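Local structure of UDP-N-acetylglucosamine pyrophosphorylase (Entamoeba histolytica, 3OC9) at residues L38-G43 with W96-N101; G46-F51 with L336-N341; H53-F58 with K66-M71; M71-L76 with Q116-S121; V186-C191 with I331-L336. The protein probably catalyses the formation of UDP-N-acetylglucosamine and diphosphate from UTP and N-acetylglucosamine 1-phosphate. All coordinates share one frame; numbering follows the deposited sequence. Where two conformers were deposited one is given.

Interaction 1: residues L38-G43 with W96-N101. Unlike the reference sequence in segment 38-43: Pro41 (reference Leu).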
# COMPACT_ATOMS: atom_id res chain seq x y z
N LEU A 38 -6.48 -7.58 5.33
CA LEU A 38 -5.90 -6.50 4.50
C LEU A 38 -6.57 -5.14 4.83
O LEU A 38 -7.79 -5.10 5.03
CB LEU A 38 -6.10 -6.81 2.99
CG LEU A 38 -5.47 -5.82 1.99
CD1 LEU A 38 -3.91 -5.89 2.05
CD2 LEU A 38 -5.90 -6.01 0.50
N ILE A 39 -5.77 -4.06 4.90
CA ILE A 39 -6.30 -2.69 5.11
C ILE A 39 -5.79 -1.77 3.99
O ILE A 39 -4.57 -1.67 3.81
CB ILE A 39 -5.86 -2.08 6.49
CG1 ILE A 39 -6.38 -2.93 7.68
CG2 ILE A 39 -6.37 -0.59 6.59
CD1 ILE A 39 -5.78 -2.55 9.08
N THR A 40 -6.69 -1.12 3.22
CA THR A 40 -6.24 -0.13 2.20
C THR A 40 -7.13 1.13 2.12
O THR A 40 -8.29 1.10 2.53
CB THR A 40 -6.15 -0.74 0.76
OG1 THR A 40 -7.44 -1.16 0.35
CG2 THR A 40 -5.16 -1.95 0.66
N PRO A 41 -6.60 2.24 1.58
CA PRO A 41 -7.51 3.36 1.21
C PRO A 41 -8.10 3.21 -0.21
O PRO A 41 -7.48 2.58 -1.09
CB PRO A 41 -6.60 4.58 1.27
CG PRO A 41 -5.18 4.04 0.98
CD PRO A 41 -5.19 2.53 1.21
N ALA A 42 -9.29 3.78 -0.45
CA ALA A 42 -9.87 3.75 -1.80
C ALA A 42 -9.11 4.69 -2.74
O ALA A 42 -9.12 4.52 -3.99
CB ALA A 42 -11.34 4.13 -1.74
N GLY A 43 -8.47 5.69 -2.11
CA GLY A 43 -7.61 6.65 -2.78
C GLY A 43 -8.29 7.99 -2.92
O GLY A 43 -9.52 8.08 -2.84
N TRP A 96 -11.25 -7.77 4.28
CA TRP A 96 -10.64 -6.58 3.64
C TRP A 96 -11.37 -5.31 4.10
O TRP A 96 -12.58 -5.16 3.84
CB TRP A 96 -10.70 -6.72 2.10
CG TRP A 96 -10.08 -5.59 1.24
CD1 TRP A 96 -9.31 -4.52 1.68
CD2 TRP A 96 -10.18 -5.46 -0.19
NE1 TRP A 96 -8.94 -3.74 0.59
CE2 TRP A 96 -9.45 -4.29 -0.56
CE3 TRP A 96 -10.80 -6.22 -1.19
CZ2 TRP A 96 -9.34 -3.86 -1.89
CZ3 TRP A 96 -10.68 -5.79 -2.54
CH2 TRP A 96 -9.94 -4.63 -2.87
N PHE A 97 -10.65 -4.42 4.80
CA PHE A 97 -11.22 -3.16 5.34
C PHE A 97 -10.73 -1.99 4.45
O PHE A 97 -9.51 -1.78 4.31
CB PHE A 97 -10.80 -3.01 6.83
CG PHE A 97 -11.19 -4.21 7.69
CD1 PHE A 97 -12.51 -4.37 8.14
CD2 PHE A 97 -10.24 -5.18 8.01
CE1 PHE A 97 -12.89 -5.51 8.89
CE2 PHE A 97 -10.60 -6.32 8.78
CZ PHE A 97 -11.93 -6.48 9.22
N LEU A 98 -11.68 -1.25 3.86
CA LEU A 98 -11.36 -0.20 2.88
C LEU A 98 -11.76 1.16 3.42
O LEU A 98 -12.95 1.44 3.60
CB LEU A 98 -12.08 -0.45 1.55
CG LEU A 98 -11.63 -1.63 0.71
CD1 LEU A 98 -12.48 -2.83 1.06
CD2 LEU A 98 -11.75 -1.29 -0.79
N MET A 99 -10.76 2.01 3.67
CA MET A 99 -11.03 3.36 4.25
C MET A 99 -11.46 4.39 3.19
O MET A 99 -10.76 4.59 2.18
CB MET A 99 -9.81 3.89 5.03
CG MET A 99 -10.10 5.17 5.86
SD MET A 99 -8.82 5.64 7.07
CE MET A 99 -7.50 6.16 6.00
N THR A 100 -12.63 5.00 3.44
CA THR A 100 -13.18 6.00 2.53
C THR A 100 -13.70 7.20 3.34
O THR A 100 -13.18 7.47 4.44
CB THR A 100 -14.24 5.41 1.54
OG1 THR A 100 -14.66 6.42 0.61
CG2 THR A 100 -15.45 4.85 2.27
N ASN A 101 -14.67 7.95 2.81
CA ASN A 101 -15.25 9.10 3.55
C ASN A 101 -16.74 9.27 3.19
O ASN A 101 -17.24 8.56 2.31
CB ASN A 101 -14.43 10.38 3.33
CG ASN A 101 -14.41 10.83 1.86
OD1 ASN A 101 -15.44 11.18 1.29
ND2 ASN A 101 -13.23 10.81 1.25
O HOH W 1 -9.72 6.70 0.40
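Leu38 to Pro41 and Trp96 to Met99 run side by side as parallel strands, with axes 4.7 Å apart at closest. The backbone hydrogen bonds alternate between the strands. Leu38 O accepts from Phe97 N at 2.9 Å, and Phe97 O accepts from Thr40 N. Thr40 O then takes Met99 N at 2.9 Å. Met99 O receives Ala42 N just past the end of strand 36-41. Water 1 also donates to Met99 O and accepts from Gly43 N, so this carbonyl has two donors.

One side-chain hydrogen bond joins the strands. Trp96 NE1 donates to Thr40 OG1 at 3.0 Å and 168°, with the oxygen in the indole plane. Thr40 chi1 (62°) turns the hydroxyl to the ring edge.

The apolar contact uses a ring face. Leu38 CD2 lies over the indole, 3.9 Å from the centroid of the five-membered ring of Trp96, as a CH-pi contact. Thr72, Ser73 and Leu76 of helix 68-87 also pack on Trp96. Ile39, Phe97 and Met99 point to the other face of the sheet.

Strand 36-41, helix 68-87 and strand 95-100 form a beta-alpha-beta crossover, as expected of a Rossmann-like GT-A nucleotidyltransferase core.

Interaction 2: residues G46-F51 with L336-N341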
# COMPACT_ATOMS: atom_id res chain seq x y z
N GLY A 46 -8.50 10.28 -8.94
CA GLY A 46 -7.45 10.09 -9.95
C GLY A 46 -7.31 11.25 -10.94
O GLY A 46 -7.17 11.02 -12.15
N SER A 47 -7.35 12.47 -10.42
CA SER A 47 -7.39 13.69 -11.25
C SER A 47 -6.09 13.99 -12.01
O SER A 47 -6.13 14.60 -13.08
CB SER A 47 -7.79 14.90 -10.40
OG SER A 47 -9.04 14.68 -9.76
N ARG A 48 -4.95 13.56 -11.45
CA ARG A 48 -3.66 13.69 -12.13
C ARG A 48 -3.67 12.87 -13.41
O ARG A 48 -3.00 13.21 -14.40
CB ARG A 48 -2.53 13.24 -11.20
CG ARG A 48 -1.23 13.99 -11.40
CD ARG A 48 -0.49 14.13 -10.06
NE ARG A 48 0.91 14.50 -10.25
CZ ARG A 48 1.34 15.74 -10.48
NH1 ARG A 48 0.49 16.76 -10.55
NH2 ARG A 48 2.64 15.97 -10.64
N LEU A 49 -4.43 11.78 -13.38
CA LEU A 49 -4.73 10.98 -14.55
C LEU A 49 -5.98 11.59 -15.21
O LEU A 49 -6.39 12.70 -14.85
CB LEU A 49 -4.96 9.51 -14.15
CG LEU A 49 -3.97 8.87 -13.15
CD1 LEU A 49 -4.52 7.57 -12.56
CD2 LEU A 49 -2.59 8.64 -13.77
N GLY A 50 -6.60 10.91 -16.16
CA GLY A 50 -7.83 11.46 -16.75
C GLY A 50 -9.10 11.20 -15.95
O GLY A 50 -10.20 11.31 -16.49
N PHE A 51 -8.96 10.89 -14.66
CA PHE A 51 -9.97 10.13 -13.92
C PHE A 51 -10.59 10.85 -12.71
O PHE A 51 -9.98 10.94 -11.64
CB PHE A 51 -9.33 8.80 -13.50
CG PHE A 51 -10.31 7.70 -13.24
CD1 PHE A 51 -11.23 7.32 -14.21
CD2 PHE A 51 -10.28 7.00 -12.03
CE1 PHE A 51 -12.13 6.28 -13.97
CE2 PHE A 51 -11.17 5.96 -11.79
CZ PHE A 51 -12.10 5.60 -12.76
N LEU A 336 1.97 3.89 -9.66
CA LEU A 336 1.22 4.68 -10.67
C LEU A 336 0.75 6.00 -10.07
O LEU A 336 -0.15 6.02 -9.20
CB LEU A 336 0.01 3.90 -11.21
CG LEU A 336 -0.90 4.66 -12.21
CD1 LEU A 336 -0.15 5.06 -13.49
CD2 LEU A 336 -2.19 3.88 -12.55
N LYS A 337 1.36 7.11 -10.52
CA LYS A 337 1.12 8.45 -9.96
C LYS A 337 0.82 9.56 -10.98
O LYS A 337 0.09 10.52 -10.66
CB LYS A 337 2.29 8.88 -9.06
CG LYS A 337 2.39 8.07 -7.78
CD LYS A 337 3.64 8.39 -6.98
CE LYS A 337 3.44 8.00 -5.52
NZ LYS A 337 2.46 8.91 -4.85
N ASN A 338 1.37 9.43 -12.19
CA ASN A 338 1.33 10.49 -13.22
C ASN A 338 0.69 10.05 -14.55
O ASN A 338 0.65 8.85 -14.88
CB ASN A 338 2.75 11.01 -13.50
CG ASN A 338 3.48 11.50 -12.26
OD1 ASN A 338 2.97 12.33 -11.50
ND2 ASN A 338 4.71 11.00 -12.06
N SER A 339 0.19 11.02 -15.32
CA SER A 339 -0.21 10.78 -16.71
C SER A 339 1.04 10.61 -17.59
O SER A 339 2.17 10.74 -17.11
CB SER A 339 -1.04 11.97 -17.24
OG SER A 339 -0.23 13.13 -17.35
N LEU A 340 0.83 10.33 -18.88
CA LEU A 340 1.93 10.15 -19.85
C LEU A 340 2.63 11.46 -20.27
O LEU A 340 3.57 11.43 -21.10
CB LEU A 340 1.45 9.35 -21.08
CG LEU A 340 1.13 7.86 -20.91
CD1 LEU A 340 0.62 7.26 -22.21
CD2 LEU A 340 2.34 7.07 -20.40
N ASN A 341 2.20 12.59 -19.71
CA ASN A 341 2.92 13.86 -19.89
C ASN A 341 4.13 14.03 -18.94
O ASN A 341 4.82 15.05 -18.99
CB ASN A 341 1.94 15.05 -19.81
CG ASN A 341 0.76 14.91 -20.77
OD1 ASN A 341 -0.41 14.87 -20.34
ND2 ASN A 341 1.04 14.82 -22.07
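Arg48 and Leu49 meet Leu336 to Ser339 where two irregular loops pass each other. Segment 46-51 belongs to the glycine-rich loop after strand 36-41. In relatives with the GT-A nucleotidyltransferase fold, this loop contributes to nucleotide binding.

The polar link is a single side-chain hydrogen bond. Arg48 NE donates to Asn338 OD1 at 3.2 Å with an N-H...O angle of 145°. The acceptor lies 25° out of the guanidinium plane, and the guanidinium and amide planes are 68° apart. Arg48 CD rests against Lys337 O at 3.7 Å. Ser339 CB approaches Arg48 O at the same distance. Leu49 has two deposited conformers. In the one given, CD2 reaches Asn338 O and Leu336 CD1, so these contacts are less certain.

The next shell holds the Asn338 amide. Its ND2 is hydrogen-bonded to Phe344 O, which fixes the rotation of the group and leaves OD1 turned to Arg48. The Asn338 backbone is also tied to Asp345. Leu336 O accepts from Lys55 NZ, which joins this loop to the chain just after segment 46-51. Ser339 OG accepts a weak bond from Asn341 N at 3.4 Å.

Interaction 3: residues H53-F58 with K66-M71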
# COMPACT_ATOMS: atom_id res chain seq x y z
N HIS A 53 -12.69 10.10 -10.34
CA HIS A 53 -13.30 9.02 -9.55
C HIS A 53 -12.22 8.47 -8.60
O HIS A 53 -11.03 8.72 -8.83
CB HIS A 53 -13.81 7.89 -10.47
CG HIS A 53 -14.85 8.31 -11.46
ND1 HIS A 53 -16.17 8.49 -11.13
CD2 HIS A 53 -14.76 8.57 -12.79
CE1 HIS A 53 -16.85 8.85 -12.20
NE2 HIS A 53 -16.02 8.92 -13.23
N PRO A 54 -12.61 7.72 -7.54
CA PRO A 54 -11.59 7.14 -6.63
C PRO A 54 -10.56 6.28 -7.38
O PRO A 54 -10.93 5.54 -8.29
CB PRO A 54 -12.41 6.26 -5.68
CG PRO A 54 -13.79 6.81 -5.74
CD PRO A 54 -13.98 7.35 -7.12
N LYS A 55 -9.29 6.40 -7.00
CA LYS A 55 -8.17 5.78 -7.72
C LYS A 55 -8.31 4.25 -7.94
O LYS A 55 -7.88 3.74 -8.97
CB LYS A 55 -6.85 6.12 -7.00
CG LYS A 55 -5.57 5.52 -7.59
CD LYS A 55 -5.09 6.29 -8.81
CE LYS A 55 -3.57 6.18 -9.00
NZ LYS A 55 -2.80 7.10 -8.10
N GLY A 56 -8.90 3.53 -6.98
CA GLY A 56 -9.07 2.08 -7.12
C GLY A 56 -9.89 1.64 -8.34
O GLY A 56 -9.78 0.50 -8.81
N MET A 57 -10.73 2.55 -8.85
CA MET A 57 -11.61 2.27 -10.00
C MET A 57 -10.91 2.42 -11.38
O MET A 57 -11.51 2.10 -12.43
CB MET A 57 -12.89 3.15 -9.92
CG MET A 57 -13.83 2.74 -8.77
SD MET A 57 -15.17 3.93 -8.35
CE MET A 57 -16.17 3.87 -9.83
N PHE A 58 -9.67 2.93 -11.37
CA PHE A 58 -8.88 3.19 -12.61
C PHE A 58 -8.53 1.92 -13.35
O PHE A 58 -7.99 0.99 -12.76
CB PHE A 58 -7.59 3.97 -12.31
CG PHE A 58 -6.79 4.35 -13.56
CD1 PHE A 58 -5.74 3.54 -14.01
CD2 PHE A 58 -7.13 5.48 -14.31
CE1 PHE A 58 -5.00 3.86 -15.17
CE2 PHE A 58 -6.40 5.82 -15.49
CZ PHE A 58 -5.33 5.00 -15.90
N LYS A 66 -7.83 -4.46 -16.67
CA LYS A 66 -8.42 -4.64 -15.32
C LYS A 66 -8.20 -3.42 -14.41
O LYS A 66 -7.18 -2.74 -14.52
CB LYS A 66 -7.87 -5.90 -14.66
CG LYS A 66 -8.17 -7.20 -15.41
CD LYS A 66 -7.57 -8.42 -14.71
CE LYS A 66 -7.82 -9.69 -15.53
NZ LYS A 66 -7.06 -10.87 -15.00
N SER A 67 -9.16 -3.14 -13.52
CA SER A 67 -8.99 -2.05 -12.54
C SER A 67 -8.03 -2.43 -11.41
O SER A 67 -7.76 -3.62 -11.19
CB SER A 67 -10.34 -1.63 -11.91
OG SER A 67 -10.86 -2.65 -11.06
N ILE A 68 -7.53 -1.42 -10.70
CA ILE A 68 -6.67 -1.64 -9.50
C ILE A 68 -7.42 -2.49 -8.46
O ILE A 68 -6.86 -3.47 -7.91
CB ILE A 68 -6.16 -0.28 -8.91
CG1 ILE A 68 -5.24 0.46 -9.92
CG2 ILE A 68 -5.46 -0.48 -7.56
CD1 ILE A 68 -4.92 1.93 -9.54
N PHE A 69 -8.68 -2.14 -8.18
CA PHE A 69 -9.52 -2.94 -7.25
C PHE A 69 -9.67 -4.41 -7.69
O PHE A 69 -9.63 -5.31 -6.83
CB PHE A 69 -10.93 -2.33 -7.06
CG PHE A 69 -11.02 -1.13 -6.10
CD1 PHE A 69 -10.16 -0.98 -5.00
CD2 PHE A 69 -12.03 -0.17 -6.28
CE1 PHE A 69 -10.29 0.13 -4.12
CE2 PHE A 69 -12.18 0.92 -5.41
CZ PHE A 69 -11.29 1.08 -4.34
N GLN A 70 -9.85 -4.67 -9.01
CA GLN A 70 -9.92 -6.05 -9.53
C GLN A 70 -8.61 -6.86 -9.32
O GLN A 70 -8.67 -8.05 -8.97
CB GLN A 70 -10.36 -6.10 -11.02
CG GLN A 70 -10.45 -7.56 -11.60
CD GLN A 70 -11.10 -7.65 -13.00
OE1 GLN A 70 -11.53 -6.64 -13.58
NE2 GLN A 70 -11.19 -8.88 -13.52
N MET A 71 -7.44 -6.23 -9.54
CA MET A 71 -6.11 -6.83 -9.27
C MET A 71 -6.00 -7.34 -7.81
O MET A 71 -5.62 -8.51 -7.54
CB MET A 71 -4.97 -5.82 -9.50
CG MET A 71 -5.01 -4.95 -10.76
SD MET A 71 -3.80 -5.38 -12.02
CE MET A 71 -4.65 -6.73 -12.82
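Carbonyls of Gly56 and Phe58 dock the loop after strand 36-41 on the N-terminus of helix 68-87. Residues 55-57 form a short 3-10 segment, and Ser67 is the N-cap of the helix. Phe69 N donates to Gly56 O at 2.9 Å, in the carbonyl plane and on a lone pair. Ile68 N donates to Phe58 O at 3.2 Å. Ser67 OG accepts from Gln70 N at 3.1 Å. Its chi1 of 69° holds the hydroxyl over the helix start, and Tyr111 OH is a further partner.

The Phe69 ring lies flat against Gly56. Gly56 CA sits over the ring centre, 3.5 Å from the centroid and 4° off the normal, in a CH-pi contact. The lack of a side chain on Gly56 allows this close approach. Ile68 CD1 reaches Lys55 O at 3.5 Å and touches Lys55 CG. Met57 CG touches Phe69 CE2.

The helix start thus has three amide N-H groups satisfied, two by carbonyls of the preceding loop and one by the N-cap hydroxyl.

Interaction 4: residues M71-L76 with Q116-S121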
# COMPACT_ATOMS: atom_id res chain seq x y z
N MET A 71 -7.44 -6.23 -9.54
CA MET A 71 -6.11 -6.83 -9.27
C MET A 71 -6.00 -7.34 -7.81
O MET A 71 -5.62 -8.51 -7.54
CB MET A 71 -4.97 -5.82 -9.50
CG MET A 71 -5.01 -4.95 -10.76
SD MET A 71 -3.80 -5.38 -12.02
CE MET A 71 -4.65 -6.73 -12.82
N THR A 72 -6.31 -6.44 -6.87
CA THR A 72 -6.31 -6.78 -5.43
C THR A 72 -7.27 -7.94 -5.10
O THR A 72 -6.90 -8.89 -4.39
CB THR A 72 -6.58 -5.52 -4.53
OG1 THR A 72 -5.69 -4.46 -4.91
CG2 THR A 72 -6.41 -5.85 -3.02
N SER A 73 -8.50 -7.90 -5.64
CA SER A 73 -9.46 -9.00 -5.43
C SER A 73 -8.89 -10.37 -5.87
O SER A 73 -9.02 -11.37 -5.15
CB SER A 73 -10.80 -8.73 -6.17
OG SER A 73 -11.40 -7.52 -5.66
N GLU A 74 -8.23 -10.39 -7.03
CA GLU A 74 -7.69 -11.63 -7.61
C GLU A 74 -6.49 -12.20 -6.80
O GLU A 74 -6.37 -13.43 -6.61
CB GLU A 74 -7.35 -11.43 -9.10
CG GLU A 74 -8.62 -11.29 -10.00
CD GLU A 74 -8.32 -11.10 -11.49
OE1 GLU A 74 -7.16 -10.85 -11.87
OE2 GLU A 74 -9.29 -11.17 -12.29
N ARG A 75 -5.63 -11.31 -6.30
CA ARG A 75 -4.54 -11.73 -5.41
C ARG A 75 -5.07 -12.35 -4.09
O ARG A 75 -4.54 -13.37 -3.64
CB ARG A 75 -3.54 -10.58 -5.19
CG ARG A 75 -2.33 -10.94 -4.31
CD ARG A 75 -1.06 -10.17 -4.73
NE ARG A 75 -0.42 -10.80 -5.88
CZ ARG A 75 0.57 -10.27 -6.60
NH1 ARG A 75 1.04 -10.97 -7.62
NH2 ARG A 75 1.09 -9.07 -6.33
N LEU A 76 -6.10 -11.75 -3.48
CA LEU A 76 -6.72 -12.35 -2.28
C LEU A 76 -7.31 -13.75 -2.57
O LEU A 76 -7.15 -14.68 -1.76
CB LEU A 76 -7.78 -11.41 -1.66
CG LEU A 76 -7.30 -10.07 -1.08
CD1 LEU A 76 -8.50 -9.27 -0.50
CD2 LEU A 76 -6.23 -10.26 0.02
N GLN A 116 -20.36 -7.92 -8.98
CA GLN A 116 -20.48 -9.18 -8.21
C GLN A 116 -19.17 -9.50 -7.44
O GLN A 116 -18.73 -10.67 -7.37
CB GLN A 116 -20.96 -10.35 -9.10
CG GLN A 116 -21.68 -11.55 -8.41
CD GLN A 116 -23.01 -11.19 -7.74
OE1 GLN A 116 -23.83 -10.43 -8.27
NE2 GLN A 116 -23.22 -11.74 -6.55
N TYR A 117 -18.58 -8.44 -6.87
CA TYR A 117 -17.37 -8.50 -6.02
C TYR A 117 -16.11 -9.15 -6.62
O TYR A 117 -15.19 -9.56 -5.89
CB TYR A 117 -17.71 -9.08 -4.63
CG TYR A 117 -18.89 -8.37 -4.00
CD1 TYR A 117 -18.72 -7.13 -3.35
CD2 TYR A 117 -20.16 -8.89 -4.10
CE1 TYR A 117 -19.81 -6.46 -2.80
CE2 TYR A 117 -21.26 -8.23 -3.55
CZ TYR A 117 -21.08 -7.02 -2.91
OH TYR A 117 -22.17 -6.38 -2.36
N PHE A 118 -16.04 -9.20 -7.96
CA PHE A 118 -14.95 -9.87 -8.69
C PHE A 118 -14.68 -11.31 -8.21
O PHE A 118 -13.56 -11.82 -8.33
CB PHE A 118 -13.64 -9.01 -8.69
CG PHE A 118 -13.83 -7.62 -9.26
CD1 PHE A 118 -13.92 -7.43 -10.64
CD2 PHE A 118 -13.92 -6.50 -8.42
CE1 PHE A 118 -14.12 -6.15 -11.19
CE2 PHE A 118 -14.11 -5.23 -8.95
CZ PHE A 118 -14.20 -5.05 -10.35
N GLY A 119 -15.71 -11.98 -7.69
CA GLY A 119 -15.56 -13.38 -7.23
C GLY A 119 -15.33 -13.57 -5.73
O GLY A 119 -15.32 -14.72 -5.26
N LEU A 120 -15.12 -12.47 -5.00
CA LEU A 120 -15.11 -12.50 -3.51
C LEU A 120 -16.54 -12.63 -2.94
O LEU A 120 -17.52 -12.57 -3.70
CB LEU A 120 -14.41 -11.25 -2.94
CG LEU A 120 -12.90 -11.11 -3.26
CD1 LEU A 120 -12.36 -9.70 -2.94
CD2 LEU A 120 -12.11 -12.19 -2.53
N SER A 121 -16.64 -12.86 -1.63
CA SER A 121 -17.94 -12.88 -0.93
C SER A 121 -18.34 -11.49 -0.42
O SER A 121 -17.49 -10.74 0.07
CB SER A 121 -17.91 -13.87 0.23
OG SER A 121 -19.07 -13.75 1.06
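Ser73 OG is held by a hydrogen bond to Phe69 O, one turn back in its own helix. It also meets the other segment through carbon atoms: Leu120 CD1 lies 3.6 Å from Ser73 OG, and Phe118 CD2 lies 3.9 Å from it. A chi1 of -60° sets the hydroxyl beside the Ser73 backbone N, where Phe69 O is within its reach. No hydrogen bond crosses between the two segments.

The packing centres on Ser73. Its CB rests against Phe118 CB at 3.8 Å and Leu120 CD1 at 3.7 Å. The two methyls of Leu120 divide the work. CD1 goes to the Ser73 side chain, while CD2 approaches Ser73 O at 4.1 Å and Leu76 CB at 4.5 Å.

The partner loop starts at a Schellman motif that ends helix 105-114, with Gln116 as its C-prime residue. All with positive phi, Gln116 to Gly119 take left-handed backbone conformations. Leu120 N closes the turn on Tyr117 O at 3.0 Å.

Around the contact, His115 meets the Phe118 ring and Phe112 of helix 105-114 touches Ser73. The loop that links helix 105-114 to strand 125-134 packs on helix 68-87, whose Ser73 and Leu76 also touch Trp96 of strand 95-100.

Interaction 5: residues V186-C191 with I331-L336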
# COMPACT_ATOMS: atom_id res chain seq x y z
N VAL A 186 -2.64 2.56 -2.25
CA VAL A 186 -3.34 2.08 -3.46
C VAL A 186 -2.50 2.18 -4.77
O VAL A 186 -2.81 1.52 -5.77
CB VAL A 186 -4.72 2.81 -3.60
CG1 VAL A 186 -4.56 4.25 -4.08
CG2 VAL A 186 -5.68 2.02 -4.50
N ASP A 187 -1.41 2.95 -4.74
CA ASP A 187 -0.65 3.28 -5.96
C ASP A 187 0.36 2.21 -6.41
O ASP A 187 0.82 2.23 -7.56
CB ASP A 187 0.05 4.65 -5.79
CG ASP A 187 -0.93 5.82 -5.61
OD1 ASP A 187 -2.15 5.65 -5.82
OD2 ASP A 187 -0.48 6.93 -5.26
N ASN A 188 0.76 1.30 -5.51
CA ASN A 188 1.79 0.26 -5.86
C ASN A 188 1.22 -1.03 -6.47
O ASN A 188 0.71 -1.90 -5.75
CB ASN A 188 2.68 -0.05 -4.64
CG ASN A 188 3.85 -1.02 -4.94
OD1 ASN A 188 4.01 -1.56 -6.06
ND2 ASN A 188 4.68 -1.24 -3.92
N ILE A 189 1.30 -1.15 -7.79
CA ILE A 189 0.64 -2.23 -8.54
C ILE A 189 1.23 -3.64 -8.22
O ILE A 189 0.51 -4.66 -8.25
CB ILE A 189 0.71 -1.92 -10.10
CG1 ILE A 189 0.18 -0.49 -10.42
CG2 ILE A 189 0.04 -3.02 -10.95
CD1 ILE A 189 -1.23 -0.15 -9.85
N LEU A 190 2.51 -3.69 -7.86
CA LEU A 190 3.18 -4.97 -7.55
C LEU A 190 3.04 -5.47 -6.10
O LEU A 190 3.59 -6.54 -5.78
CB LEU A 190 4.66 -4.93 -7.97
CG LEU A 190 4.91 -4.64 -9.47
CD1 LEU A 190 6.40 -4.59 -9.80
CD2 LEU A 190 4.24 -5.68 -10.37
N CYS A 191 2.34 -4.72 -5.24
CA CYS A 191 2.20 -5.12 -3.82
C CYS A 191 1.70 -6.58 -3.61
O CYS A 191 0.73 -7.02 -4.27
CB CYS A 191 1.32 -4.12 -3.06
SG CYS A 191 1.22 -4.39 -1.26
N ILE A 331 10.92 -6.83 -7.50
CA ILE A 331 9.87 -7.76 -7.08
C ILE A 331 8.59 -7.05 -6.57
O ILE A 331 7.46 -7.46 -6.91
CB ILE A 331 10.41 -8.72 -5.94
CG1 ILE A 331 11.68 -9.48 -6.38
CG2 ILE A 331 9.30 -9.63 -5.35
CD1 ILE A 331 11.46 -10.66 -7.36
N GLU A 332 8.73 -5.99 -5.77
CA GLU A 332 7.54 -5.42 -5.06
C GLU A 332 7.45 -3.88 -5.01
O GLU A 332 6.81 -3.33 -4.09
CB GLU A 332 7.36 -6.06 -3.64
CG GLU A 332 5.89 -6.03 -3.08
CD GLU A 332 5.70 -6.56 -1.64
OE1 GLU A 332 4.55 -6.45 -1.13
OE2 GLU A 332 6.66 -7.07 -1.00
N PHE A 333 8.02 -3.16 -5.99
CA PHE A 333 7.80 -1.67 -6.06
C PHE A 333 7.72 -1.06 -7.48
O PHE A 333 8.75 -0.84 -8.12
CB PHE A 333 8.83 -0.90 -5.21
CG PHE A 333 8.52 0.59 -5.09
CD1 PHE A 333 7.60 1.05 -4.17
CD2 PHE A 333 9.14 1.52 -5.95
CE1 PHE A 333 7.29 2.43 -4.07
CE2 PHE A 333 8.84 2.90 -5.87
CZ PHE A 333 7.91 3.34 -4.93
N SER A 334 6.51 -0.76 -7.96
CA SER A 334 6.32 0.05 -9.20
C SER A 334 5.02 0.86 -9.07
O SER A 334 3.93 0.28 -9.11
CB SER A 334 6.30 -0.83 -10.46
OG SER A 334 6.33 -0.04 -11.66
N ALA A 335 5.13 2.18 -8.88
CA ALA A 335 3.96 3.02 -8.52
C ALA A 335 3.30 3.70 -9.72
O ALA A 335 3.99 4.06 -10.67
CB ALA A 335 4.33 4.07 -7.50
N LEU A 336 1.97 3.89 -9.66
CA LEU A 336 1.22 4.68 -10.67
C LEU A 336 0.75 6.00 -10.07
O LEU A 336 -0.15 6.02 -9.20
CB LEU A 336 0.01 3.90 -11.21
CG LEU A 336 -0.90 4.66 -12.21
CD1 LEU A 336 -0.15 5.06 -13.49
CD2 LEU A 336 -2.19 3.88 -12.55
O HOH W 2 5.01 -8.87 -6.83
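Asn188 reaches Glu332 and Ser334 with its CG trans to the backbone N (chi1 -175°), and a chi2 of -4° keeps OD1 on the CA side. Asn188 ND2 donates to Glu332 O at 3.0 Å and 170°, with that oxygen in the amide plane. Asn188 OD1 accepts from Ser334 N at 3.2 Å and from Leu190 N, one from each face of the amide.

The bond to Leu190 N makes an Asx turn, and residues 188-191 form a type I beta turn. Backbone bonds bridge this loop after strand 180-184 to the chain leaving helix 329-332. Leu336 N donates to Asp187 O at 2.9 Å, and Ile189 N donates to Ser334 O at 3.3 Å. Water 2 donates to both Leu190 O and Ile331 O.

Leu190 CD1 packs on Ser334 CB at 3.8 Å. The Asn188 and Phe333 side chains cross at about a right angle, with Phe333 CD1 3.7 Å from Asn188 ND2. Glu332 OE1 is hydrogen-bonded to Lys192 N. In the conformer given, Asp187 OD1 forms a salt bridge with Lys55.

Interactions 3 and 4 lie on helix 68-87, with centres 12 Å apart, and share Met71. Interaction 1 joins the two strands on either side of that helix in the chain. Trp96 and Leu38 pack on its Thr72. Interactions 2 and 5 share Leu336. Lys55 of interaction 3 reaches into both. Interaction 1 also touches interaction 5 through Pro41 and Val186. Along the chain, interactions 3, 4 and 5 come in series. Interaction 2 spans all three, since its second segment lies 285 residues after its first. Interactions 2, 3 and 5 gather the chain after strand 36-41, the start of helix 68-87 and residues 333-341 beside the central sheet; interaction 4 packs further along that helix.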